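Local structure of glycerol dehydrogenase (Schizosaccharomyces pombe, 1TA9) at residues 250-264 with 300-312. The protein oxidises glycerol to dihydroxyacetone with NAD(+), probably through a catalytic zinc ion, and takes part in glycerol assimilation. Numbering follows the deposited sequence.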
loop_
_atom_site.group_PDB
_atom_site.type_symbol
_atom_site.label_atom_id
_atom_site.label_comp_id
_atom_site.label_asym_id
_atom_site.label_seq_id
_atom_site.Cartn_x
_atom_site.Cartn_y
_atom_site.Cartn_z
ATOM N N SER B 250 -3.766 31.437 19.493
ATOM C CA SER B 250 -4.148 30.315 20.342
ATOM C C SER B 250 -4.769 30.792 21.643
ATOM O O SER B 250 -4.736 31.981 21.963
ATOM C CB SER B 250 -2.922 29.466 20.677
ATOM O OG SER B 250 -2.120 30.128 21.646
ATOM N N PHE B 251 -5.328 29.855 22.400
ATOM C CA PHE B 251 -5.925 30.199 23.683
ATOM C C PHE B 251 -4.834 30.415 24.728
ATOM O O PHE B 251 -5.124 30.683 25.892
ATOM C CB PHE B 251 -6.899 29.107 24.130
ATOM C CG PHE B 251 -8.342 29.431 23.835
ATOM C CD1 PHE B 251 -8.733 29.824 22.558
ATOM C CD2 PHE B 251 -9.301 29.368 24.837
ATOM C CE1 PHE B 251 -10.058 30.153 22.283
ATOM C CE2 PHE B 251 -10.632 29.695 24.573
ATOM C CZ PHE B 251 -11.009 30.089 23.293
ATOM N N ALA B 252 -3.579 30.288 24.298
ATOM C CA ALA B 252 -2.428 30.506 25.172
ATOM C C ALA B 252 -1.956 31.943 24.966
ATOM O O ALA B 252 -1.088 32.438 25.689
ATOM C CB ALA B 252 -1.303 29.530 24.836
ATOM N N GLY B 253 -2.519 32.602 23.954
ATOM C CA GLY B 253 -2.182 33.990 23.685
ATOM C C GLY B 253 -1.193 34.301 22.576
ATOM O O GLY B 253 -0.820 35.461 22.394
ATOM N N GLY B 254 -0.761 33.292 21.827
ATOM C CA GLY B 254 0.191 33.550 20.759
ATOM C C GLY B 254 0.045 32.573 19.612
ATOM O O GLY B 254 -1.023 31.982 19.421
ATOM N N VAL B 255 1.112 32.416 18.834
ATOM C CA VAL B 255 1.097 31.479 17.723
ATOM C C VAL B 255 1.097 30.087 18.340
ATOM O O VAL B 255 1.785 29.842 19.334
ATOM C CB VAL B 255 2.353 31.630 16.834
ATOM C CG1 VAL B 255 2.375 30.536 15.766
ATOM C CG2 VAL B 255 2.363 33.003 16.179
ATOM N N ALA B 256 0.323 29.179 17.760
ATOM C CA ALA B 256 0.242 27.821 18.272
ATOM C C ALA B 256 1.572 27.079 18.184
ATOM O O ALA B 256 2.260 27.129 17.166
ATOM C CB ALA B 256 -0.833 27.044 17.515
ATOM N N SER B 257 1.928 26.389 19.263
ATOM C CA SER B 257 3.156 25.609 19.297
ATOM C C SER B 257 2.903 24.259 18.624
ATOM O O SER B 257 1.758 23.831 18.471
ATOM C CB SER B 257 3.587 25.365 20.745
ATOM O OG SER B 257 2.637 24.546 21.409
ATOM N N ILE B 258 3.975 23.592 18.217
ATOM C CA ILE B 258 3.855 22.281 17.594
ATOM C C ILE B 258 3.485 21.279 18.691
ATOM O O ILE B 258 2.678 20.374 18.480
ATOM C CB ILE B 258 5.190 21.869 16.922
ATOM C CG1 ILE B 258 5.431 22.755 15.691
ATOM C CG2 ILE B 258 5.162 20.385 16.525
ATOM C CD1 ILE B 258 6.772 22.538 15.025
ATOM N N ALA B 259 4.060 21.465 19.875
ATOM C CA ALA B 259 3.795 20.575 21.002
ATOM C C ALA B 259 2.303 20.479 21.318
ATOM O O ALA B 259 1.776 19.386 21.535
ATOM C CB ALA B 259 4.562 21.054 22.231
ATOM N N GLY B 260 1.624 21.622 21.348
ATOM C CA GLY B 260 0.202 21.612 21.643
ATOM C C GLY B 260 -0.573 20.817 20.604
ATOM O O GLY B 260 -1.519 20.093 20.928
ATOM N N ARG B 261 -0.164 20.946 19.348
ATOM C CA ARG B 261 -0.834 20.241 18.265
ATOM C C ARG B 261 -0.678 18.728 18.415
ATOM O O ARG B 261 -1.597 17.973 18.116
ATOM C CB ARG B 261 -0.274 20.699 16.920
ATOM C CG ARG B 261 -1.094 20.229 15.732
ATOM C CD ARG B 261 -0.579 20.823 14.443
ATOM N NE ARG B 261 -1.530 20.622 13.351
ATOM C CZ ARG B 261 -1.333 21.043 12.106
ATOM N NH1 ARG B 261 -0.215 21.687 11.796
ATOM N NH2 ARG B 261 -2.254 20.824 11.176
ATOM N N TYR B 262 0.481 18.286 18.894
ATOM C CA TYR B 262 0.717 16.856 19.081
ATOM C C TYR B 262 -0.029 16.314 20.294
ATOM O O TYR B 262 -0.407 15.141 20.324
ATOM C CB TYR B 262 2.216 16.571 19.211
ATOM C CG TYR B 262 2.866 16.236 17.888
ATOM C CD1 TYR B 262 3.165 14.918 17.552
ATOM C CD2 TYR B 262 3.152 17.237 16.956
ATOM C CE1 TYR B 262 3.734 14.601 16.322
ATOM C CE2 TYR B 262 3.717 16.932 15.726
ATOM C CZ TYR B 262 4.007 15.612 15.415
ATOM O OH TYR B 262 4.562 15.306 14.195
ATOM N N ILE B 263 -0.244 17.158 21.297
ATOM C CA ILE B 263 -0.981 16.720 22.479
ATOM C C ILE B 263 -2.447 16.553 22.083
ATOM O O ILE B 263 -3.135 15.668 22.587
ATOM C CB ILE B 263 -0.843 17.730 23.641
ATOM C CG1 ILE B 263 0.632 17.831 24.053
ATOM C CG2 ILE B 263 -1.681 17.279 24.836
ATOM C CD1 ILE B 263 0.918 18.895 25.097
ATOM N N ALA B 264 -2.919 17.400 21.169
ATOM C CA ALA B 264 -4.296 17.299 20.691
ATOM C C ALA B 264 -4.416 15.984 19.921
ATOM O O ALA B 264 -5.434 15.295 20.000
ATOM C CB ALA B 264 -4.638 18.475 19.780
ATOM N N LEU B 300 -5.823 15.711 30.979
ATOM C CA LEU B 300 -4.551 16.308 30.574
ATOM C C LEU B 300 -4.438 16.613 29.084
ATOM O O LEU B 300 -4.192 17.761 28.697
ATOM C CB LEU B 300 -3.385 15.404 30.988
ATOM C CG LEU B 300 -1.970 15.879 30.637
ATOM C CD1 LEU B 300 -1.638 17.162 31.391
ATOM C CD2 LEU B 300 -0.974 14.787 30.987
ATOM N N MET B 301 -4.620 15.599 28.243
ATOM C CA MET B 301 -4.493 15.796 26.801
ATOM C C MET B 301 -5.504 16.786 26.233
ATOM O O MET B 301 -5.140 17.738 25.537
ATOM C CB MET B 301 -4.613 14.458 26.073
ATOM C CG MET B 301 -3.517 13.461 26.420
ATOM S SD MET B 301 -3.768 11.924 25.530
ATOM C CE MET B 301 -3.827 10.706 26.885
ATOM N N SER B 302 -6.778 16.567 26.517
ATOM C CA SER B 302 -7.788 17.474 26.007
ATOM C C SER B 302 -7.551 18.886 26.551
ATOM O O SER B 302 -7.691 19.873 25.828
ATOM C CB SER B 302 -9.178 16.972 26.389
ATOM O OG SER B 302 -10.168 17.713 25.704
ATOM N N GLY B 303 -7.166 18.969 27.822
ATOM C CA GLY B 303 -6.908 20.257 28.443
ATOM C C GLY B 303 -5.775 21.033 27.798
ATOM O O GLY B 303 -5.968 22.165 27.360
ATOM N N LEU B 304 -4.590 20.437 27.734
ATOM C CA LEU B 304 -3.445 21.109 27.128
ATOM C C LEU B 304 -3.640 21.257 25.624
ATOM O O LEU B 304 -3.175 22.226 25.022
ATOM C CB LEU B 304 -2.160 20.321 27.383
ATOM C CG LEU B 304 -1.669 20.204 28.825
ATOM C CD1 LEU B 304 -0.429 19.310 28.855
ATOM C CD2 LEU B 304 -1.356 21.590 29.370
ATOM N N GLY B 305 -4.327 20.286 25.027
ATOM C CA GLY B 305 -4.578 20.304 23.596
ATOM C C GLY B 305 -5.473 21.438 23.138
ATOM O O GLY B 305 -5.265 22.000 22.065
ATOM N N PHE B 306 -6.472 21.787 23.942
ATOM C CA PHE B 306 -7.369 22.869 23.563
ATOM C C PHE B 306 -6.817 24.247 23.937
ATOM O O PHE B 306 -6.875 25.176 23.136
ATOM C CB PHE B 306 -8.769 22.644 24.172
ATOM C CG PHE B 306 -9.043 23.432 25.426
ATOM C CD1 PHE B 306 -9.317 24.797 25.366
ATOM C CD2 PHE B 306 -9.048 22.803 26.667
ATOM C CE1 PHE B 306 -9.594 25.522 26.525
ATOM C CE2 PHE B 306 -9.324 23.522 27.831
ATOM C CZ PHE B 306 -9.597 24.884 27.758
ATOM N N GLU B 307 -6.259 24.382 25.135
ATOM C CA GLU B 307 -5.747 25.681 25.558
ATOM C C GLU B 307 -4.531 26.142 24.753
ATOM O O GLU B 307 -4.364 27.340 24.496
ATOM C CB GLU B 307 -5.416 25.672 27.056
ATOM C CG GLU B 307 -5.106 27.059 27.611
ATOM C CD GLU B 307 -5.004 27.100 29.131
ATOM O OE1 GLU B 307 -4.840 28.209 29.680
ATOM O OE2 GLU B 307 -5.083 26.035 29.780
ATOM N N ASN B 308 -3.684 25.199 24.353
ATOM C CA ASN B 308 -2.506 25.541 23.574
ATOM C C ASN B 308 -2.821 25.607 22.098
ATOM O O ASN B 308 -2.012 26.071 21.291
ATOM C CB ASN B 308 -1.390 24.554 23.872
ATOM C CG ASN B 308 -0.773 24.810 25.226
ATOM O OD1 ASN B 308 -0.145 25.850 25.439
ATOM N ND2 ASN B 308 -0.972 23.886 26.159
ATOM N N GLY B 309 -4.017 25.135 21.762
ATOM C CA GLY B 309 -4.497 25.196 20.398
ATOM C C GLY B 309 -5.577 26.260 20.487
ATOM O O GLY B 309 -5.277 27.454 20.572
ATOM N N GLY B 310 -6.836 25.834 20.506
ATOM C CA GLY B 310 -7.914 26.793 20.622
ATOM C C GLY B 310 -9.290 26.200 20.409
ATOM O O GLY B 310 -9.426 25.069 19.937
ATOM N N LEU B 311 -10.308 26.972 20.774
ATOM C CA LEU B 311 -11.692 26.564 20.595
ATOM C C LEU B 311 -12.155 27.177 19.279
ATOM O O LEU B 311 -11.597 28.179 18.821
ATOM C CB LEU B 311 -12.566 27.080 21.745
ATOM C CG LEU B 311 -12.227 26.585 23.154
ATOM C CD1 LEU B 311 -13.233 27.148 24.156
ATOM C CD2 LEU B 311 -12.246 25.056 23.173
ATOM N N ALA B 312 -13.164 26.575 18.666
ATOM C CA ALA B 312 -13.674 27.086 17.404
ATOM C C ALA B 312 -15.201 27.080 17.379
ATOM O O ALA B 312 -15.844 27.603 18.292
ATOM C CB ALA B 312 -13.110 26.264 16.242
HETATM O O HOH W 1 -4.545 30.433 28.577
HETATM O O HOH W 2 0.624 26.507 21.910
HETATM O O HOH W 3 -0.647 23.955 19.752
#
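With Leu-311 CG anti to its own carbonyl carbon (chi1 -62°), the leucine branch lies over one face of the Phe-251 ring, the two side chains crossing at about a right angle. Leu-311 CG sits 4.1 Å from the ring centroid and 28° off its normal, a CH-pi contact. The same ring sends CD2 to the edge of Phe-306, 4.2 Å from CE1. Its backbone is pinned as well: Phe-251 N donates to Gly-309 O at 3.0 Å. Replacing Phe-251 with alanine is likely to leave Leu-311 CG without the ring face under it and the edge of Phe-306 without its neighbour. The Phe-306 side chain lies about 4 Å from the bound potassium ion and from the side chain of Ser-186, which probably binds NAD(+).

The two segments belong to the all-helical half of the iron-containing alcohol dehydrogenase fold, where the short stretches 258-264 and 300-307, parts of helices 258-284 and 289-307, run roughly antiparallel at 141°, their axes approaching to 7.6 Å. Glycines permit this closeness: a CB on Gly-260 would clash with Asn-308 CB, and Gly-305 CA lies 4.2 Å from Ala-264 CA. Ile-263 CG2, anti to the backbone N, reaches Met-301 O at 3.6 Å and packs on Leu-304 CB.

Asn-308 ND2 bonds back to Leu-304 O and OD1 accepts from Thr-67 N; two waters link Asn-308 O to Ser-257.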